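Local coordinates for protein aromatic-amino-acid transaminase TyrB (PDB 4WD2) that probably catalyses the pyridoxal-phosphate-dependent transfer of amino groups between aromatic amino acids and 2-oxo acids, as a class I/II aminotransferase, at residues E59-L64 against Q295-K300; A85-V90 against G101-L106; N153-Y158 against V183-C188; R328-I333 against M355-G360. All blocks are in the same frame, centred on the assembly; numbering follows the deposited sequence.

Interaction 1 of 4, residues E59-L64 against Q295-K300; sequences EAETAL and QTYGAK
The phenol of Y297 and the carboxylate of E61 are the flat groups here, and their planes stand 32° apart where the two side chains cross at about a right angle. E61 OE2 approaches the ring obliquely. A second Y297, that of the other subunit, stacks on the ring, so this aromatic group serves the dimer interface as well as the contact within the chain. What touches E61 is the hydroxyl end of the tyrosine: Y297 OH lies 3.4 Å from E61 CG and 3.7 Å from E61 OE2, so the hydroxyl rests chiefly against the methylene. Y297 CG stands anti to the backbone N (chi1 -174°), which carries the ring out across the gap between the helices. Beside this pair, L64 points at the other helix, and L64 CD1 lies 3.9 Å from the carbonyl carbon K300 C. The same methyl, L64 CD1, meets K300 CB at 4.1 Å, whereas the rest of the lysine chain bends at chi2 and leads its amino end elsewhere. The joint is thus a light van der Waals seam between helix 55-65 and the N-terminal part of helix 297-307. V301, one residue further along helix 297-307, touches both E61 and L64, and L311 of helix 309-338 covers A60 of helix 55-65.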
loop_
_atom_site.group_PDB
_atom_site.type_symbol
_atom_site.label_atom_id
_atom_site.label_comp_id
_atom_site.label_asym_id
_atom_site.label_seq_id
_atom_site.Cartn_x
_atom_site.Cartn_y
_atom_site.Cartn_z
ATOM N N GLU A 59 -23.402 -6.106 6.204
ATOM C CA GLU A 59 -24.538 -5.616 5.436
ATOM C C GLU A 59 -24.093 -4.804 4.221
ATOM O O GLU A 59 -24.695 -4.896 3.156
ATOM C CB GLU A 59 -25.455 -4.775 6.331
ATOM N N ALA A 60 -23.039 -4.007 4.384
ATOM C CA ALA A 60 -22.473 -3.234 3.280
ATOM C C ALA A 60 -21.870 -4.140 2.211
ATOM O O ALA A 60 -22.080 -3.930 1.011
ATOM C CB ALA A 60 -21.415 -2.266 3.797
ATOM N N GLU A 61 -21.104 -5.134 2.659
ATOM C CA GLU A 61 -20.488 -6.114 1.774
ATOM C C GLU A 61 -21.539 -6.862 0.964
ATOM O O GLU A 61 -21.369 -7.085 -0.243
ATOM C CB GLU A 61 -19.646 -7.100 2.586
ATOM C CG GLU A 61 -18.370 -6.504 3.131
ATOM C CD GLU A 61 -17.658 -7.435 4.086
ATOM O OE1 GLU A 61 -18.306 -8.371 4.596
ATOM O OE2 GLU A 61 -16.449 -7.228 4.336
ATOM N N THR A 62 -22.621 -7.247 1.632
ATOM C CA THR A 62 -23.767 -7.863 0.970
ATOM C C THR A 62 -24.309 -6.977 -0.156
ATOM O O THR A 62 -24.552 -7.452 -1.268
ATOM C CB THR A 62 -24.903 -8.160 1.972
ATOM O OG1 THR A 62 -24.522 -9.246 2.828
ATOM C CG2 THR A 62 -26.188 -8.535 1.242
ATOM N N ALA A 63 -24.494 -5.691 0.130
ATOM C CA ALA A 63 -25.022 -4.762 -0.867
ATOM C C ALA A 63 -24.031 -4.551 -2.011
ATOM O O ALA A 63 -24.423 -4.496 -3.176
ATOM C CB ALA A 63 -25.375 -3.435 -0.222
ATOM N N LEU A 64 -22.748 -4.440 -1.678
ATOM C CA LEU A 64 -21.713 -4.232 -2.686
ATOM C C LEU A 64 -21.574 -5.434 -3.615
ATOM O O LEU A 64 -21.190 -5.291 -4.776
ATOM C CB LEU A 64 -20.370 -3.933 -2.014
ATOM C CG LEU A 64 -20.273 -2.590 -1.286
ATOM C CD1 LEU A 64 -19.047 -2.557 -0.389
ATOM C CD2 LEU A 64 -20.250 -1.431 -2.278
ATOM N N GLN A 295 -6.413 0.833 -2.863
ATOM C CA GLN A 295 -7.322 -0.225 -3.294
ATOM C C GLN A 295 -8.787 0.124 -3.064
ATOM O O GLN A 295 -9.128 1.042 -2.311
ATOM C CB GLN A 295 -6.986 -1.552 -2.595
ATOM C CG GLN A 295 -7.542 -1.717 -1.180
ATOM C CD GLN A 295 -6.766 -0.933 -0.123
ATOM O OE1 GLN A 295 -6.109 0.063 -0.416
ATOM N NE2 GLN A 295 -6.840 -1.391 1.115
ATOM N N THR A 296 -9.650 -0.638 -3.721
ATOM C CA THR A 296 -11.047 -0.262 -3.871
ATOM C C THR A 296 -11.963 -0.920 -2.846
ATOM O O THR A 296 -12.837 -0.273 -2.283
ATOM C CB THR A 296 -11.539 -0.614 -5.290
ATOM O OG1 THR A 296 -10.812 0.157 -6.254
ATOM C CG2 THR A 296 -13.024 -0.337 -5.444
ATOM N N TYR A 297 -11.758 -2.208 -2.608
ATOM C CA TYR A 297 -12.730 -2.988 -1.852
ATOM C C TYR A 297 -13.019 -2.410 -0.460
ATOM O O TYR A 297 -14.145 -1.992 -0.186
ATOM C CB TYR A 297 -12.268 -4.437 -1.725
ATOM C CG TYR A 297 -13.322 -5.298 -1.085
ATOM C CD1 TYR A 297 -13.196 -5.719 0.227
ATOM C CD2 TYR A 297 -14.466 -5.657 -1.787
ATOM C CE1 TYR A 297 -14.168 -6.494 0.823
ATOM C CE2 TYR A 297 -15.451 -6.430 -1.198
ATOM C CZ TYR A 297 -15.293 -6.850 0.107
ATOM O OH TYR A 297 -16.270 -7.623 0.702
ATOM N N GLY A 298 -12.011 -2.380 0.408
ATOM C CA GLY A 298 -12.170 -1.849 1.754
ATOM C C GLY A 298 -12.710 -0.423 1.838
ATOM O O GLY A 298 -13.512 -0.100 2.723
ATOM N N ALA A 299 -12.275 0.439 0.926
ATOM C CA ALA A 299 -12.744 1.823 0.915
ATOM C C ALA A 299 -14.227 1.932 0.521
ATOM O O ALA A 299 -14.955 2.773 1.048
ATOM C CB ALA A 299 -11.887 2.662 -0.020
ATOM N N LYS A 300 -14.669 1.088 -0.409
ATOM C CA LYS A 300 -16.082 1.022 -0.772
ATOM C C LYS A 300 -16.929 0.608 0.421
ATOM O O LYS A 300 -18.001 1.162 0.639
ATOM C CB LYS A 300 -16.312 0.045 -1.929
ATOM C CG LYS A 300 -15.901 0.561 -3.301
ATOM C CD LYS A 300 -16.785 1.708 -3.788
ATOM C CE LYS A 300 -16.673 1.877 -5.300
ATOM N NZ LYS A 300 -17.285 3.150 -5.795
#

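Interaction 2 of 4, residues A85-V90 against G101-L106; sequences AVQSLV and GRIATL
Q87 runs obliquely across I103 and T105, its extended chain laid over the strand so that the amide at its end reaches the threonine hydroxyl. CG stands anti to the backbone N (chi1 -169°) and chi2 is also near 180°, which carries the amide straight out from the helix. There Q87 NE2 donates to T105 OG1 at 3.1 Å, with an N-H...O angle of 167° and the acceptor in the amide plane: a nearly straight bond. T105 OG1 also hydrogen-bonds S267 OG, so this buried hydroxyl has one partner on the helix and one on the adjacent strand. Before reaching it the glutamine chain passes close by, with Q87 CG 3.5 Å from T105 OG1. The same nitrogen also lies against I103, Q87 NE2 coming within 3.6 Å of I103 CB and 3.3 Å of I103 O.

Helix 80-91 here packs on strand 103-108, an outermost strand of the mixed sheet in the large domain of the aminotransferase fold. The axes of helix segment 85-90 and strand segment 103-106 approach to 8.7 Å, with 123° between their N-to-C directions. Side chains alternate along the strand: I103 and T105 face this helix, while A104 and L106 face helix 273-288. The other end of the Q87 amide is also held, OE1 accepting from R98, and a bound glycerol, probably from the crystallisation liquor, bonds NE2. V86, the residue before Q87, adds a looser apolar contact, V86 CG1 lying 4.4 Å from T105 CG2.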
loop_
_atom_site.group_PDB
_atom_site.type_symbol
_atom_site.label_atom_id
_atom_site.label_comp_id
_atom_site.label_asym_id
_atom_site.label_seq_id
_atom_site.Cartn_x
_atom_site.Cartn_y
_atom_site.Cartn_z
ATOM N N ALA A 85 -16.123 11.341 3.626
ATOM C CA ALA A 85 -16.704 10.662 4.780
ATOM C C ALA A 85 -15.694 10.592 5.920
ATOM O O ALA A 85 -16.024 10.853 7.072
ATOM C CB ALA A 85 -17.168 9.271 4.400
ATOM N N VAL A 86 -14.458 10.236 5.593
ATOM C CA VAL A 86 -13.402 10.156 6.592
ATOM C C VAL A 86 -13.134 11.509 7.239
ATOM O O VAL A 86 -12.986 11.605 8.457
ATOM C CB VAL A 86 -12.105 9.615 5.975
ATOM C CG1 VAL A 86 -10.934 9.801 6.928
ATOM C CG2 VAL A 86 -12.285 8.161 5.623
ATOM N N GLN A 87 -13.077 12.558 6.421
ATOM C CA GLN A 87 -12.800 13.897 6.929
ATOM C C GLN A 87 -13.906 14.360 7.877
ATOM O O GLN A 87 -13.642 14.929 8.943
ATOM C CB GLN A 87 -12.643 14.879 5.772
ATOM C CG GLN A 87 -12.105 16.226 6.194
ATOM C CD GLN A 87 -12.168 17.224 5.076
ATOM O OE1 GLN A 87 -13.146 17.957 4.937
ATOM N NE2 GLN A 87 -11.132 17.250 4.259
ATOM N N SER A 88 -15.147 14.093 7.487
ATOM C CA SER A 88 -16.312 14.412 8.312
ATOM C C SER A 88 -16.313 13.627 9.628
ATOM O O SER A 88 -16.606 14.173 10.694
ATOM C CB SER A 88 -17.596 14.127 7.534
ATOM O OG SER A 88 -18.730 14.520 8.281
ATOM N N LEU A 89 -15.990 12.343 9.553
ATOM C CA LEU A 89 -15.955 11.505 10.748
ATOM C C LEU A 89 -14.905 11.983 11.741
ATOM O O LEU A 89 -15.157 12.046 12.941
ATOM C CB LEU A 89 -15.677 10.049 10.370
ATOM C CG LEU A 89 -15.376 9.099 11.528
ATOM C CD1 LEU A 89 -16.599 8.902 12.418
ATOM C CD2 LEU A 89 -14.893 7.765 10.982
ATOM N N VAL A 90 -13.723 12.315 11.232
ATOM C CA VAL A 90 -12.605 12.697 12.089
ATOM C C VAL A 90 -12.762 14.088 12.707
ATOM O O VAL A 90 -12.531 14.261 13.903
ATOM C CB VAL A 90 -11.274 12.644 11.320
ATOM C CG1 VAL A 90 -10.138 13.237 12.159
ATOM C CG2 VAL A 90 -10.949 11.213 10.934
ATOM N N GLY A 101 -12.209 24.639 3.706
ATOM C CA GLY A 101 -11.331 23.927 2.792
ATOM C C GLY A 101 -9.863 23.894 3.190
ATOM O O GLY A 101 -8.983 23.790 2.326
ATOM N N ARG A 102 -9.601 23.971 4.492
ATOM C CA ARG A 102 -8.235 24.000 5.009
ATOM C C ARG A 102 -7.648 22.621 5.282
ATOM O O ARG A 102 -6.533 22.517 5.786
ATOM C CB ARG A 102 -8.177 24.814 6.301
ATOM C CG ARG A 102 -8.373 26.302 6.122
ATOM C CD ARG A 102 -8.057 27.045 7.413
ATOM N NE ARG A 102 -9.097 26.882 8.433
ATOM C CZ ARG A 102 -10.049 27.782 8.677
ATOM N NH1 ARG A 102 -10.092 28.909 7.974
ATOM N NH2 ARG A 102 -10.956 27.559 9.625
ATOM N N ILE A 103 -8.395 21.565 4.965
ATOM C CA ILE A 103 -7.947 20.202 5.257
ATOM C C ILE A 103 -7.737 19.368 4.000
ATOM O O ILE A 103 -8.673 19.139 3.246
ATOM C CB ILE A 103 -8.956 19.447 6.148
ATOM C CG1 ILE A 103 -9.292 20.238 7.409
ATOM C CG2 ILE A 103 -8.412 18.077 6.532
ATOM C CD1 ILE A 103 -10.396 19.590 8.221
ATOM N N ALA A 104 -6.509 18.913 3.776
ATOM C CA ALA A 104 -6.243 17.956 2.707
ATOM C C ALA A 104 -6.383 16.537 3.246
ATOM O O ALA A 104 -5.642 16.146 4.143
ATOM C CB ALA A 104 -4.842 18.173 2.112
ATOM N N THR A 105 -7.335 15.776 2.704
ATOM C CA THR A 105 -7.556 14.389 3.124
ATOM C C THR A 105 -7.429 13.389 1.968
ATOM O O THR A 105 -7.972 13.607 0.878
ATOM C CB THR A 105 -8.949 14.213 3.765
ATOM O OG1 THR A 105 -9.040 15.022 4.941
ATOM C CG2 THR A 105 -9.194 12.753 4.146
ATOM N N LEU A 106 -6.701 12.301 2.206
ATOM C CA LEU A 106 -6.633 11.202 1.248
ATOM C C LEU A 106 -6.771 9.839 1.919
ATOM O O LEU A 106 -6.510 9.677 3.116
ATOM C CB LEU A 106 -5.323 11.247 0.451
ATOM C CG LEU A 106 -4.030 10.899 1.191
ATOM C CD1 LEU A 106 -3.037 10.241 0.244
ATOM C CD2 LEU A 106 -3.423 12.144 1.820
#

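Interaction 3 of 4, residues N153-Y158 against V183-C188; sequences NTYPYY and VLLHAC
Y155 makes the direct polar contact, its phenol OH donating to the main-chain L184 O at 2.7 Å. The C=O...O angle is 155° and the donor sits in the carbonyl plane; the oxygen in turn lies at the ring edge, near the plane of the phenol. Y155 CG takes the cramped place between backbone N and carbonyl carbon (chi1 52°), and from there the ring spans the gap to the second strand.

Water makes a second group of links. One molecule donates to Y155 OH at 2.8 Å and accepts from H186 N, so the phenol hydroxyl both gives and receives and ties the main chain at L184 and, through the water, at H186 to itself. Another donates to both Y157 OH and H186 O, at 2.9 Å from each. Y157 OH also hydrogen-bonds V195 O, and its ring stacks on H190.

Apolar packing flanks the phenol of Y155. V183 CG1 meets Y155 CE2 at 3.9 Å, the two side chains crossing obliquely. L185 comes at about a right angle and sets CD2 3.5 Å from Y155 OH and 4.2 Å from Y155 CZ. Both methyls approach the ring obliquely, and all these residues are buried.

The two strands do not pair directly. Strand 131-135 lies between 152-159 and 182-186 in the parallel part of the large-domain sheet, so the tyrosines reach past it to strand 182-186. Helix 167-175 covers them through M170, and strand 215-220 borders 182-186 on its far side, with P216 against L185 and F217 against L184.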
loop_
_atom_site.group_PDB
_atom_site.type_symbol
_atom_site.label_atom_id
_atom_site.label_comp_id
_atom_site.label_asym_id
_atom_site.label_seq_id
_atom_site.Cartn_x
_atom_site.Cartn_y
_atom_site.Cartn_z
ATOM N N ASN A 153 13.505 10.938 18.350
ATOM C CA ASN A 153 13.736 11.115 19.776
ATOM C C ASN A 153 12.473 10.852 20.594
ATOM O O ASN A 153 11.405 10.588 20.044
ATOM C CB ASN A 153 14.253 12.528 20.053
ATOM C CG ASN A 153 15.344 12.953 19.079
ATOM O OD1 ASN A 153 16.495 12.523 19.188
ATOM N ND2 ASN A 153 14.988 13.813 18.127
ATOM N N THR A 154 12.600 10.922 21.916
ATOM C CA THR A 154 11.467 10.673 22.798
ATOM C C THR A 154 11.206 11.847 23.734
ATOM O O THR A 154 12.086 12.676 23.968
ATOM C CB THR A 154 11.680 9.398 23.647
ATOM O OG1 THR A 154 12.684 9.641 24.639
ATOM C CG2 THR A 154 12.121 8.245 22.776
ATOM N N TYR A 155 9.984 11.920 24.250
ATOM C CA TYR A 155 9.651 12.844 25.328
ATOM C C TYR A 155 9.069 12.031 26.485
ATOM O O TYR A 155 8.531 10.942 26.262
ATOM C CB TYR A 155 8.674 13.938 24.856
ATOM C CG TYR A 155 7.416 13.445 24.170
ATOM C CD1 TYR A 155 6.343 12.956 24.907
ATOM C CD2 TYR A 155 7.285 13.505 22.784
ATOM C CE1 TYR A 155 5.179 12.513 24.278
ATOM C CE2 TYR A 155 6.124 13.056 22.147
ATOM C CZ TYR A 155 5.080 12.564 22.904
ATOM O OH TYR A 155 3.938 12.117 22.295
ATOM N N PRO A 156 9.204 12.535 27.728
ATOM C CA PRO A 156 8.643 11.811 28.876
ATOM C C PRO A 156 7.141 11.627 28.720
ATOM O O PRO A 156 6.470 12.526 28.209
ATOM C CB PRO A 156 8.963 12.720 30.068
ATOM C CG PRO A 156 10.125 13.536 29.623
ATOM C CD PRO A 156 9.955 13.733 28.142
ATOM N N TYR A 157 6.614 10.485 29.145
ATOM C CA TYR A 157 5.184 10.260 29.008
ATOM C C TYR A 157 4.672 9.355 30.116
ATOM O O TYR A 157 4.047 9.823 31.060
ATOM C CB TYR A 157 4.860 9.672 27.627
ATOM C CG TYR A 157 3.379 9.684 27.285
ATOM C CD1 TYR A 157 2.772 10.825 26.782
ATOM C CD2 TYR A 157 2.594 8.554 27.467
ATOM C CE1 TYR A 157 1.420 10.844 26.466
ATOM C CE2 TYR A 157 1.243 8.563 27.167
ATOM C CZ TYR A 157 0.661 9.710 26.662
ATOM O OH TYR A 157 -0.688 9.718 26.360
ATOM N N TYR A 158 4.951 8.061 30.014
ATOM C CA TYR A 158 4.440 7.124 31.007
ATOM C C TYR A 158 5.172 7.292 32.325
ATOM O O TYR A 158 6.391 7.508 32.352
ATOM C CB TYR A 158 4.559 5.683 30.517
ATOM C CG TYR A 158 4.061 4.660 31.509
ATOM C CD1 TYR A 158 2.701 4.496 31.744
ATOM C CD2 TYR A 158 4.952 3.853 32.210
ATOM C CE1 TYR A 158 2.241 3.561 32.655
ATOM C CE2 TYR A 158 4.500 2.911 33.121
ATOM C CZ TYR A 158 3.147 2.772 33.339
ATOM O OH TYR A 158 2.698 1.835 34.239
ATOM N N VAL A 183 6.128 16.284 16.210
ATOM C CA VAL A 183 5.764 15.648 17.469
ATOM C C VAL A 183 4.637 14.641 17.266
ATOM O O VAL A 183 3.496 15.019 17.011
ATOM C CB VAL A 183 5.348 16.702 18.522
ATOM C CG1 VAL A 183 5.095 16.047 19.874
ATOM C CG2 VAL A 183 6.422 17.765 18.647
ATOM N N LEU A 184 4.967 13.357 17.374
ATOM C CA LEU A 184 3.980 12.287 17.245
ATOM C C LEU A 184 3.165 12.179 18.523
ATOM O O LEU A 184 3.713 11.973 19.612
ATOM C CB LEU A 184 4.654 10.943 16.943
ATOM C CG LEU A 184 4.736 10.441 15.497
ATOM C CD1 LEU A 184 5.453 9.101 15.470
ATOM C CD2 LEU A 184 3.367 10.296 14.857
ATOM N N LEU A 185 1.855 12.312 18.390
ATOM C CA LEU A 185 0.969 12.288 19.546
ATOM C C LEU A 185 -0.159 11.287 19.355
ATOM O O LEU A 185 -0.785 11.253 18.297
ATOM C CB LEU A 185 0.395 13.682 19.793
ATOM C CG LEU A 185 1.445 14.772 20.022
ATOM C CD1 LEU A 185 0.947 16.118 19.539
ATOM C CD2 LEU A 185 1.827 14.838 21.501
ATOM N N HIS A 186 -0.410 10.464 20.370
ATOM C CA HIS A 186 -1.582 9.607 20.360
ATOM C C HIS A 186 -2.796 10.478 20.674
ATOM O O HIS A 186 -2.787 11.229 21.648
ATOM C CB HIS A 186 -1.445 8.471 21.374
ATOM C CG HIS A 186 -0.315 7.530 21.086
ATOM N ND1 HIS A 186 -0.500 6.173 20.938
ATOM C CD2 HIS A 186 1.013 7.750 20.932
ATOM C CE1 HIS A 186 0.666 5.597 20.695
ATOM N NE2 HIS A 186 1.600 6.532 20.689
ATOM N N ALA A 187 -3.830 10.397 19.844
ATOM C CA ALA A 187 -5.046 11.184 20.069
ATOM C C ALA A 187 -5.761 10.757 21.348
ATOM O O ALA A 187 -6.312 11.581 22.079
ATOM C CB ALA A 187 -5.986 11.058 18.881
ATOM N N CYS A 188 -5.750 9.453 21.598
ATOM C CA CYS A 188 -6.379 8.852 22.771
ATOM C C CYS A 188 -6.074 7.364 22.704
ATOM O O CYS A 188 -5.472 6.914 21.728
ATOM C CB CYS A 188 -7.889 9.094 22.796
ATOM S SG CYS A 188 -8.759 8.356 21.407
HETATM O O HOH W 1 1.479 10.824 22.716
HETATM O O HOH W 2 -0.961 11.279 23.952
HETATM O O HOH W 3 -2.995 8.886 24.159
#

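Interaction 4 of 4, residues R328-I333 against M355-G360; sequences RMRQSI and MFTYTG
R330 turns CG anti to its carbonyl carbon (chi1 -73°), then stays extended from CG to NE, and this straight arm carries the guanidinium from helix 309-338 to strand 356-358. The strand and this C-terminal part of the long helix lie in the smaller domain of the class I aminotransferase fold, where the strand pairs with 382-384 and the helix packs beside it. The two terminal nitrogens grip two successive residues of the strand. R330 NH1 donates to T357 OG1 at 2.7 Å, with an N-H...O angle of 168° and the oxygen in the guanidinium plane. R330 NH2 donates to the main-chain F356 O at 2.8 Å, less straight at 149°. That oxygen lies close to the guanidinium plane, but the nitrogen stands well above the plane of the carbonyl itself and not on a lone pair. The R330 and T357 side chains run alongside one another in opposing senses, which leaves NH1 beside the threonine hydroxyl.

T357 OG1 also bonds Q352 OE1, giving the hydroxyl a second partner just upstream of the strand. Y349 O takes a further bond from NH1 and G354 O one from NH2, so four acceptors, two on each terminal nitrogen, fix the rotation of the guanidinium in a buried setting. The T357 side chain points toward the helix, whereas those of M355 and F356 point away from it. Along the helix, R328 O accepts from both S332 N and S332 OG, one from either face of the carbonyl. On the strand side, M355 CB lies over the centre of the F356 ring, 4.2 Å above its plane.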
loop_
_atom_site.group_PDB
_atom_site.type_symbol
_atom_site.label_atom_id
_atom_site.label_comp_id
_atom_site.label_asym_id
_atom_site.label_seq_id
_atom_site.Cartn_x
_atom_site.Cartn_y
_atom_site.Cartn_z
ATOM N N ARG A 328 -16.328 -2.415 30.814
ATOM C CA ARG A 328 -16.843 -3.423 31.735
ATOM C C ARG A 328 -15.736 -4.377 32.178
ATOM O O ARG A 328 -15.652 -4.756 33.344
ATOM C CB ARG A 328 -17.983 -4.212 31.098
ATOM C CG ARG A 328 -18.579 -5.249 32.025
ATOM C CD ARG A 328 -19.795 -5.939 31.436
ATOM N NE ARG A 328 -20.266 -6.989 32.332
ATOM C CZ ARG A 328 -19.974 -8.278 32.191
ATOM N NH1 ARG A 328 -19.228 -8.680 31.177
ATOM N NH2 ARG A 328 -20.437 -9.165 33.059
ATOM N N MET A 329 -14.870 -4.755 31.244
ATOM C CA MET A 329 -13.759 -5.645 31.583
ATOM C C MET A 329 -12.750 -4.940 32.485
ATOM O O MET A 329 -12.174 -5.554 33.383
ATOM C CB MET A 329 -13.065 -6.165 30.319
ATOM C CG MET A 329 -13.907 -7.153 29.512
ATOM S SD MET A 329 -14.343 -8.650 30.426
ATOM C CE MET A 329 -15.997 -8.269 31.021
ATOM N N ARG A 330 -12.532 -3.652 32.249
ATOM C CA ARG A 330 -11.643 -2.881 33.113
ATOM C C ARG A 330 -12.170 -2.890 34.545
ATOM O O ARG A 330 -11.421 -3.132 35.489
ATOM C CB ARG A 330 -11.490 -1.446 32.599
ATOM C CG ARG A 330 -10.632 -1.331 31.340
ATOM C CD ARG A 330 -10.383 0.126 30.961
ATOM N NE ARG A 330 -9.472 0.239 29.823
ATOM C CZ ARG A 330 -8.152 0.097 29.911
ATOM N NH1 ARG A 330 -7.588 -0.165 31.084
ATOM N NH2 ARG A 330 -7.399 0.208 28.827
ATOM N N GLN A 331 -13.466 -2.642 34.699
ATOM C CA GLN A 331 -14.073 -2.642 36.023
ATOM C C GLN A 331 -14.059 -4.046 36.641
ATOM O O GLN A 331 -13.791 -4.191 37.832
ATOM C CB GLN A 331 -15.503 -2.093 35.960
ATOM C CG GLN A 331 -16.101 -1.758 37.330
ATOM C CD GLN A 331 -15.437 -0.553 37.985
ATOM O OE1 GLN A 331 -15.593 0.583 37.525
ATOM N NE2 GLN A 331 -14.684 -0.795 39.055
ATOM N N SER A 332 -14.316 -5.074 35.826
ATOM C CA SER A 332 -14.353 -6.455 36.307
ATOM C C SER A 332 -12.996 -6.924 36.806
ATOM O O SER A 332 -12.915 -7.558 37.858
ATOM C CB SER A 332 -14.852 -7.410 35.217
ATOM O OG SER A 332 -16.179 -7.100 34.824
ATOM N N ILE A 333 -11.930 -6.619 36.067
ATOM C CA ILE A 333 -10.600 -7.027 36.511
ATOM C C ILE A 333 -10.192 -6.193 37.731
ATOM O O ILE A 333 -9.620 -6.730 38.677
ATOM C CB ILE A 333 -9.526 -6.930 35.379
ATOM C CG1 ILE A 333 -8.270 -7.717 35.770
ATOM C CG2 ILE A 333 -9.164 -5.495 35.046
ATOM C CD1 ILE A 333 -7.296 -7.886 34.643
ATOM N N MET A 355 -7.658 -0.236 24.253
ATOM C CA MET A 355 -7.466 -1.680 24.285
ATOM C C MET A 355 -6.304 -2.133 25.153
ATOM O O MET A 355 -6.179 -3.321 25.432
ATOM C CB MET A 355 -7.275 -2.220 22.873
ATOM C CG MET A 355 -8.566 -2.281 22.092
ATOM S SD MET A 355 -8.282 -2.986 20.482
ATOM C CE MET A 355 -9.340 -1.932 19.498
ATOM N N PHE A 356 -5.457 -1.211 25.588
ATOM C CA PHE A 356 -4.258 -1.629 26.308
ATOM C C PHE A 356 -4.156 -1.074 27.704
ATOM O O PHE A 356 -4.679 -0.005 28.005
ATOM C CB PHE A 356 -3.010 -1.232 25.527
ATOM C CG PHE A 356 -2.992 -1.761 24.129
ATOM C CD1 PHE A 356 -2.762 -3.104 23.890
ATOM C CD2 PHE A 356 -3.228 -0.921 23.053
ATOM C CE1 PHE A 356 -2.757 -3.603 22.600
ATOM C CE2 PHE A 356 -3.230 -1.409 21.767
ATOM C CZ PHE A 356 -2.991 -2.756 21.537
ATOM N N THR A 357 -3.466 -1.820 28.554
ATOM C CA THR A 357 -3.102 -1.337 29.872
ATOM C C THR A 357 -1.659 -1.732 30.163
ATOM O O THR A 357 -1.221 -2.841 29.831
ATOM C CB THR A 357 -4.071 -1.867 30.963
ATOM O OG1 THR A 357 -4.936 -0.802 31.382
ATOM C CG2 THR A 357 -3.315 -2.398 32.191
ATOM N N TYR A 358 -0.908 -0.786 30.718
ATOM C CA TYR A 358 0.416 -1.068 31.251
ATOM C C TYR A 358 0.243 -1.534 32.686
ATOM O O TYR A 358 -0.023 -0.719 33.567
ATOM C CB TYR A 358 1.314 0.173 31.186
ATOM C CG TYR A 358 2.472 0.035 30.224
ATOM C CD1 TYR A 358 2.343 -0.704 29.055
ATOM C CD2 TYR A 358 3.699 0.625 30.495
ATOM C CE1 TYR A 358 3.399 -0.844 28.178
ATOM C CE2 TYR A 358 4.761 0.494 29.624
ATOM C CZ TYR A 358 4.606 -0.248 28.470
ATOM O OH TYR A 358 5.657 -0.385 27.600
ATOM N N THR A 359 0.373 -2.841 32.915
ATOM C CA THR A 359 0.081 -3.419 34.226
ATOM C C THR A 359 1.094 -2.999 35.279
ATOM O O THR A 359 0.813 -3.048 36.475
ATOM C CB THR A 359 0.040 -4.966 34.187
ATOM O OG1 THR A 359 1.308 -5.475 33.756
ATOM C CG2 THR A 359 -1.053 -5.459 33.242
ATOM N N GLY A 360 2.280 -2.604 34.837
ATOM C CA GLY A 360 3.341 -2.269 35.764
ATOM C C GLY A 360 4.013 -3.496 36.354
ATOM O O GLY A 360 4.859 -3.376 37.239
#

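Overall arrangement
Interactions 2 and 3 lie in series along the chain, both nested in the loop that interaction 1 closes, and interaction 4 follows. Interactions 2 and 3 reach the same mixed sheet, with centres 23 Å apart: one at its outermost strand 103-108, the other across strand 131-135. Interaction 1, whose centre is 20 Å from that of interaction 2, sits at the surface beside the second subunit. Its helix 297-307 is followed by helix 309-338, which carries interaction 4, 34 Å away between centres. Interactions 3 and 4 touch where Y158 CE2 meets Y358 CD2 at 3.6 Å, joining the large-domain sheet to the smaller domain.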